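Local coordinates for protein ORF10 (Moritella marina, PDB 6RIW) that probably condenses acyl units as the ketosynthase–chain length factor didomain of a polyunsaturated fatty acid synthase, at residues L309-A314 with R344-F349; R352-P357 with N404-G409; S199-K204 with G288-D293. All coordinates share one frame; numbering follows the deposited sequence.

How the interactions relate
All three contacts lie in the ketosynthase half of this didomain and follow one another along the chain as interaction 3, interaction 1 and interaction 2. Interaction 3 sets helix 198-211 against strand 283-292, which leads into helix 304-318 of interaction 1; their centres are about 14 Å apart, and Arg313 NH1 probably donates to Leu290 O (3.2 Å). Helix 304-318 then packs on helix 336-350, whose outgoing loop enters interaction 2, centred about 12 Å from interaction 1. Here Glu312 OE2 meets Arg352 NH1 in a salt bridge of 2.8 Å. Interactions 2 and 3 do not touch, so interaction 1 bridges the buried interior and the partly exposed loops.

Interaction 1. Residues L309-A314 with R344-F349; sequences LVYERA and RSMETF
Tyr311 places its CB squarely over the ring of Phe349, 3.6 Å from the centroid and 6° off the ring normal, a CH-pi contact on one face of the phenylalanine. The two rings themselves lie obliquely, with centroids 5.5 Å apart. Glu312 reaches the same phenylalanine through its aliphatic part, CG resting 3.7 Å from Phe349 CE1. At the far end of the tyrosine, OH comes within 3.2 Å of Met346 CG, while the ring edge at CE2 is turned to Ser345 O, 3.8 Å away. Phe349 can enter this site because its CG is anti to the backbone N (chi1 -178°), which sends the ring across to helix 304-318. Segments 309-314 and 344-349 cross at -46°; their helices, 304-318 and 336-350, belong to the outer helical layer over the C-terminal half of the thiolase-type ketosynthase fold, and Tyr311 also touches Ser436 and Phe438 of strand 432-439 in the sheet beneath. An alanine in place of Phe349 is likely to open a gap under Tyr311 CB and leave Glu312 CG without its apolar partner. In the next shell, the Glu312 carboxylate is held by Arg352, Ser345 OG is hydrogen-bonded to Gln307, and an edge-to-face pairing with His446 of strand 443-450 probably helps to fix the tilt of the Tyr311 ring.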
# COMPACT_ATOMS: atom_id res chain seq x y z
N LEU A 309 8.44 13.68 19.41
CA LEU A 309 9.53 13.83 18.46
C LEU A 309 9.06 14.45 17.15
O LEU A 309 9.73 15.34 16.61
CB LEU A 309 10.20 12.48 18.21
CG LEU A 309 11.33 12.47 17.16
CD1 LEU A 309 12.54 13.35 17.58
CD2 LEU A 309 11.76 11.04 16.86
N VAL A 310 7.92 14.01 16.61
CA VAL A 310 7.50 14.58 15.33
C VAL A 310 7.13 16.06 15.49
O VAL A 310 7.34 16.86 14.57
CB VAL A 310 6.36 13.76 14.69
CG1 VAL A 310 4.99 14.12 15.26
CG2 VAL A 310 6.36 13.96 13.18
N TYR A 311 6.59 16.46 16.66
CA TYR A 311 6.35 17.88 16.91
C TYR A 311 7.65 18.66 16.86
O TYR A 311 7.73 19.72 16.23
CB TYR A 311 5.69 18.10 18.27
CG TYR A 311 4.33 17.49 18.48
CD1 TYR A 311 3.39 17.44 17.47
CD2 TYR A 311 3.99 16.98 19.72
CE1 TYR A 311 2.13 16.89 17.69
CE2 TYR A 311 2.76 16.45 19.96
CZ TYR A 311 1.83 16.39 18.95
OH TYR A 311 0.62 15.82 19.22
N GLU A 312 8.67 18.18 17.58
CA GLU A 312 9.95 18.87 17.59
C GLU A 312 10.50 19.02 16.18
O GLU A 312 10.87 20.12 15.77
CB GLU A 312 10.95 18.11 18.48
CG GLU A 312 10.56 18.11 19.94
CD GLU A 312 11.32 17.09 20.76
OE1 GLU A 312 12.00 16.23 20.16
OE2 GLU A 312 11.25 17.16 22.01
N ARG A 313 10.49 17.92 15.41
CA ARG A 313 11.02 17.96 14.05
C ARG A 313 10.21 18.87 13.15
O ARG A 313 10.78 19.51 12.26
CB ARG A 313 11.07 16.53 13.46
CG ARG A 313 12.09 15.62 14.09
CD ARG A 313 12.06 14.24 13.42
NE ARG A 313 13.14 13.36 13.85
CZ ARG A 313 13.16 12.05 13.61
NH1 ARG A 313 12.14 11.49 12.95
NH2 ARG A 313 14.17 11.30 14.03
N ALA A 314 8.89 18.97 13.37
CA ALA A 314 8.05 19.75 12.47
C ALA A 314 8.25 21.25 12.66
O ALA A 314 8.34 21.99 11.67
CB ALA A 314 6.57 19.40 12.69
N ARG A 344 -1.50 13.79 26.08
CA ARG A 344 -0.26 13.84 26.85
C ARG A 344 0.88 14.39 26.02
O ARG A 344 1.65 15.25 26.48
CB ARG A 344 0.09 12.45 27.38
CG ARG A 344 1.47 12.34 28.01
CD ARG A 344 1.69 10.99 28.67
NE ARG A 344 3.01 10.88 29.31
CZ ARG A 344 3.61 9.73 29.61
NH1 ARG A 344 3.02 8.57 29.33
NH2 ARG A 344 4.81 9.73 30.19
N SER A 345 1.01 13.91 24.77
CA SER A 345 2.06 14.39 23.87
C SER A 345 1.96 15.89 23.67
O SER A 345 2.97 16.60 23.72
CB SER A 345 1.94 13.68 22.52
OG SER A 345 2.20 12.30 22.67
N MET A 346 0.76 16.39 23.43
CA MET A 346 0.61 17.82 23.19
C MET A 346 0.88 18.61 24.47
O MET A 346 1.43 19.72 24.41
CB MET A 346 -0.78 18.12 22.67
CG MET A 346 -1.07 17.48 21.33
SD MET A 346 -2.41 18.34 20.51
CE MET A 346 -3.78 17.47 21.30
N GLU A 347 0.50 18.06 25.61
CA GLU A 347 0.79 18.73 26.88
C GLU A 347 2.30 18.83 27.09
O GLU A 347 2.83 19.91 27.39
CB GLU A 347 0.14 17.96 28.03
CG GLU A 347 0.70 18.31 29.41
CD GLU A 347 0.17 17.40 30.48
OE1 GLU A 347 -1.02 17.56 30.86
OE2 GLU A 347 0.92 16.51 30.94
N THR A 348 3.01 17.72 26.87
CA THR A 348 4.46 17.71 27.04
C THR A 348 5.13 18.78 26.18
O THR A 348 5.99 19.52 26.66
CB THR A 348 5.00 16.33 26.71
OG1 THR A 348 4.48 15.38 27.64
CG2 THR A 348 6.52 16.33 26.74
N PHE A 349 4.72 18.88 24.91
CA PHE A 349 5.43 19.74 23.97
C PHE A 349 5.04 21.21 24.13
O PHE A 349 5.91 22.07 24.27
CB PHE A 349 5.14 19.27 22.53
CG PHE A 349 5.86 20.06 21.48
CD1 PHE A 349 7.24 19.95 21.32
CD2 PHE A 349 5.16 20.91 20.64
CE1 PHE A 349 7.90 20.68 20.35
CE2 PHE A 349 5.81 21.64 19.67
CZ PHE A 349 7.19 21.52 19.52

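Interaction 2. Residues R352-P357 with N404-G409; sequences RVNNKP and NGYFTG
Lys356 runs along one face of the Tyr406 ring and ends on the carbonyl oxygen of that same tyrosine. Its CB makes a loose approach to the neighbouring Phe407, 4.4 Å from CE1. CG then meets the phenol end of Tyr406, 3.7 Å from CZ, and CD continues toward the tyrosine backbone, 3.6 Å from Tyr406 O. CE hangs over the Tyr406 ring face, displaced toward the rim, and makes a CH-pi contact 3.7 Å from its centroid. At the tip, NZ donates to Tyr406 O across 2.6 Å, in the carbonyl plane and on a lone pair, with a C=O...N angle of 140°. The ammonium group also remains over the face of the ring, 4.5 Å from its centroid, a cation-pi contact that would add electrostatic hold to the short hydrogen bond. The chain stays extended beyond CG, which allows a single lysine to span the ring from hydroxyl end to backbone.

The lysine belongs to the loop that leads from helix 336-350 to strand 358-360 of the ketosynthase domain. Asn354, with positive phi, is the C-prime residue of the Schellman motif that closes the helix, and Asn355, next in the chain, lies at the tyrosine hydroxyl. There Tyr406 OH donates to Asn355 O over 2.8 Å, approaching from well above the carbonyl plane (60° out of it). Tyr406 is thus tied to the loop at both ends. Beside it, Pro357 CD lies in the plane of the Phe407 ring, 3.7 Å from CZ at the edge. Pro357 O is buried by the contact with no polar partner in the model. Farther out, Asn355 ND2 is hydrogen-bonded to the carbonyls of Val325 and Pro322, and Phe407 packs on Met346 of helix 336-350.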
# COMPACT_ATOMS: atom_id res chain seq x y z
N ARG A 352 6.08 23.61 27.08
CA ARG A 352 7.43 24.19 27.06
C ARG A 352 7.42 25.66 26.66
O ARG A 352 8.36 26.39 26.99
CB ARG A 352 8.33 23.41 26.10
CG ARG A 352 8.54 21.97 26.46
CD ARG A 352 9.19 21.18 25.31
NE ARG A 352 9.35 19.78 25.68
CZ ARG A 352 9.81 18.83 24.87
NH1 ARG A 352 10.19 19.13 23.63
NH2 ARG A 352 9.92 17.59 25.31
N VAL A 353 6.41 26.09 25.91
CA VAL A 353 6.28 27.47 25.48
C VAL A 353 5.03 28.12 26.06
O VAL A 353 4.68 29.23 25.67
CB VAL A 353 6.29 27.58 23.94
CG1 VAL A 353 7.66 27.19 23.39
CG2 VAL A 353 5.18 26.71 23.33
N ASN A 354 4.34 27.43 26.97
CA ASN A 354 3.15 27.94 27.63
C ASN A 354 2.06 28.34 26.63
O ASN A 354 1.41 29.37 26.78
CB ASN A 354 3.49 29.11 28.55
CG ASN A 354 3.45 28.71 29.99
OD1 ASN A 354 2.41 28.26 30.48
ND2 ASN A 354 4.58 28.84 30.67
N ASN A 355 1.85 27.49 25.63
CA ASN A 355 0.79 27.71 24.65
C ASN A 355 -0.30 26.65 24.82
O ASN A 355 -0.02 25.48 25.12
CB ASN A 355 1.37 27.69 23.24
CG ASN A 355 0.36 28.06 22.17
OD1 ASN A 355 -0.69 28.65 22.47
ND2 ASN A 355 0.67 27.73 20.92
N LYS A 356 -1.54 27.05 24.63
CA LYS A 356 -2.69 26.16 24.73
C LYS A 356 -3.54 26.36 23.50
O LYS A 356 -4.60 27.01 23.56
CB LYS A 356 -3.50 26.41 26.01
CG LYS A 356 -2.74 26.11 27.27
CD LYS A 356 -3.65 26.20 28.48
CE LYS A 356 -2.94 25.73 29.71
NZ LYS A 356 -3.91 25.18 30.68
N PRO A 357 -3.12 25.83 22.35
CA PRO A 357 -3.91 26.00 21.14
C PRO A 357 -5.27 25.33 21.27
O PRO A 357 -5.46 24.39 22.04
CB PRO A 357 -3.05 25.33 20.04
CG PRO A 357 -2.16 24.39 20.77
CD PRO A 357 -1.90 25.03 22.13
N ASN A 404 -1.98 16.09 33.07
CA ASN A 404 -1.76 17.04 34.16
C ASN A 404 -2.69 18.25 34.08
O ASN A 404 -2.35 19.33 34.56
CB ASN A 404 -0.30 17.49 34.19
CG ASN A 404 0.65 16.34 34.43
OD1 ASN A 404 0.69 15.76 35.53
ND2 ASN A 404 1.41 15.97 33.41
N GLY A 405 -3.87 18.09 33.49
CA GLY A 405 -4.84 19.16 33.41
C GLY A 405 -4.44 20.34 32.56
O GLY A 405 -5.06 21.41 32.66
N TYR A 406 -3.43 20.17 31.70
CA TYR A 406 -2.95 21.29 30.89
C TYR A 406 -3.96 21.65 29.80
O TYR A 406 -4.32 22.82 29.65
CB TYR A 406 -1.59 20.95 30.28
CG TYR A 406 -0.91 22.12 29.60
CD1 TYR A 406 -0.25 23.10 30.34
CD2 TYR A 406 -0.93 22.24 28.21
CE1 TYR A 406 0.38 24.17 29.71
CE2 TYR A 406 -0.30 23.32 27.57
CZ TYR A 406 0.35 24.28 28.34
OH TYR A 406 0.97 25.34 27.72
N PHE A 407 -4.42 20.66 29.04
CA PHE A 407 -5.48 20.82 28.05
C PHE A 407 -6.80 20.33 28.64
O PHE A 407 -6.85 19.26 29.25
CB PHE A 407 -5.18 20.03 26.78
CG PHE A 407 -4.18 20.69 25.87
CD1 PHE A 407 -4.56 21.77 25.09
CD2 PHE A 407 -2.88 20.23 25.80
CE1 PHE A 407 -3.65 22.39 24.25
CE2 PHE A 407 -1.96 20.85 24.96
CZ PHE A 407 -2.35 21.93 24.18
N THR A 408 -7.86 21.12 28.46
CA THR A 408 -9.19 20.72 28.91
C THR A 408 -10.19 21.12 27.83
O THR A 408 -9.83 21.68 26.80
CB THR A 408 -9.57 21.36 30.25
OG1 THR A 408 -9.69 22.78 30.07
CG2 THR A 408 -8.53 21.07 31.32
N GLY A 409 -11.47 20.88 28.13
CA GLY A 409 -12.55 21.31 27.25
C GLY A 409 -12.54 22.79 26.93
O GLY A 409 -13.17 23.20 25.94

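Interaction 3. Residues S199-K204 with G288-D293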
# COMPACT_ATOMS: atom_id res chain seq x y z
N SER A 199 -2.19 10.22 4.42
CA SER A 199 -2.50 11.48 3.74
C SER A 199 -1.42 12.53 3.99
O SER A 199 -1.02 13.26 3.07
CB SER A 199 -3.86 12.01 4.17
OG SER A 199 -4.92 11.13 3.80
N CYS A 200 -0.96 12.64 5.23
CA CYS A 200 0.05 13.65 5.51
C CYS A 200 1.44 13.20 5.10
O CYS A 200 2.28 14.05 4.79
CB CYS A 200 0.02 14.02 6.98
SG CYS A 200 -1.62 14.71 7.42
N TYR A 201 1.71 11.89 5.11
CA TYR A 201 2.93 11.40 4.47
C TYR A 201 2.97 11.80 2.99
O TYR A 201 4.01 12.24 2.49
CB TYR A 201 3.03 9.88 4.61
CG TYR A 201 3.73 9.48 5.90
CD1 TYR A 201 3.16 9.76 7.14
CD2 TYR A 201 4.97 8.84 5.88
CE1 TYR A 201 3.79 9.40 8.33
CE2 TYR A 201 5.63 8.50 7.06
CZ TYR A 201 5.02 8.78 8.28
OH TYR A 201 5.64 8.44 9.46
N SER A 202 1.86 11.61 2.28
CA SER A 202 1.84 11.97 0.86
C SER A 202 2.08 13.46 0.64
O SER A 202 2.83 13.85 -0.27
CB SER A 202 0.49 11.56 0.23
OG SER A 202 0.34 10.16 0.35
N VAL A 203 1.44 14.30 1.45
CA VAL A 203 1.62 15.75 1.29
C VAL A 203 3.07 16.15 1.59
O VAL A 203 3.70 16.88 0.81
CB VAL A 203 0.61 16.51 2.16
CG1 VAL A 203 0.98 18.01 2.25
CG2 VAL A 203 -0.80 16.32 1.58
N LYS A 204 3.61 15.65 2.70
CA LYS A 204 4.98 15.99 3.07
C LYS A 204 5.98 15.52 2.01
O LYS A 204 6.87 16.27 1.61
CB LYS A 204 5.30 15.39 4.44
CG LYS A 204 6.74 15.62 4.91
CD LYS A 204 7.05 17.11 5.00
CE LYS A 204 8.53 17.38 5.36
NZ LYS A 204 9.47 16.34 4.85
N GLY A 288 6.98 20.66 8.16
CA GLY A 288 6.41 19.48 8.79
C GLY A 288 7.46 18.40 8.86
O GLY A 288 8.60 18.58 8.44
N ALA A 289 7.04 17.26 9.40
CA ALA A 289 7.99 16.19 9.65
C ALA A 289 7.27 14.86 9.76
O ALA A 289 6.07 14.78 10.04
CB ALA A 289 8.80 16.43 10.93
N LEU A 290 8.06 13.81 9.58
CA LEU A 290 7.64 12.44 9.79
C LEU A 290 8.50 11.82 10.88
O LEU A 290 9.62 12.27 11.16
CB LEU A 290 7.75 11.64 8.49
CG LEU A 290 7.33 12.41 7.25
CD1 LEU A 290 7.85 11.72 5.98
CD2 LEU A 290 5.80 12.60 7.22
N SER A 291 7.97 10.79 11.51
CA SER A 291 8.75 10.02 12.47
C SER A 291 8.07 8.68 12.68
O SER A 291 6.88 8.52 12.41
CB SER A 291 8.90 10.77 13.79
OG SER A 291 7.77 10.54 14.63
N ASN A 292 8.84 7.73 13.18
CA ASN A 292 8.30 6.48 13.69
C ASN A 292 8.51 6.40 15.19
O ASN A 292 9.50 6.90 15.71
CB ASN A 292 8.94 5.29 13.01
CG ASN A 292 8.13 4.07 13.21
OD1 ASN A 292 8.38 3.29 14.13
ND2 ASN A 292 7.11 3.91 12.38
N ASP A 293 7.55 5.75 15.87
CA ASP A 293 7.61 5.56 17.32
C ASP A 293 8.79 4.69 17.74
O ASP A 293 9.19 4.74 18.91
CB ASP A 293 6.33 4.92 17.83
CG ASP A 293 5.17 5.90 17.96
OD1 ASP A 293 5.37 7.12 17.74
OD2 ASP A 293 4.04 5.44 18.29
O HOH W 1 6.69 5.87 9.96
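Helix 199-204 and strand 288-292 cross at -127° with their axes 9.0 Å apart, and the backbones draw nearest at two places: Lys204 CA lies 6.9 Å from Gly288 CA, and Tyr201 CA lies 7.2 Å from Leu290 CA. Tyr201 and Lys204, one turn apart on the helix, hold Leu290 between them. Leu290 CD2 stands over the middle of the tyrosine ring, 3.8 Å from the centroid and 5° off the normal, in a CH-pi contact. The same methyl touches Lys204 CG at 3.9 Å. The lysine chain bends about its CB-CG bond (chi2 59°) and again at chi4, bringing Lys204 CE to 3.3 Å from Gly288 O. Its outer methylenes thus pack against the Gly288 backbone.

In the thiolase-type fold of the ketosynthase, helix 198-211 is in the buried helical layer between the two sheets. Strand 283-292 therefore has helices on both faces: Leu290 points into this layer, whereas Ala289 and Ser291 point to helix 304-318. A water 2.8 Å from Tyr201 OH accepts a hydrogen bond from Asn292 ND2 (3.1 Å), joining the phenol to the end of the strand. Lys204 NZ forms a salt bridge with Asp208, one turn farther along its own helix.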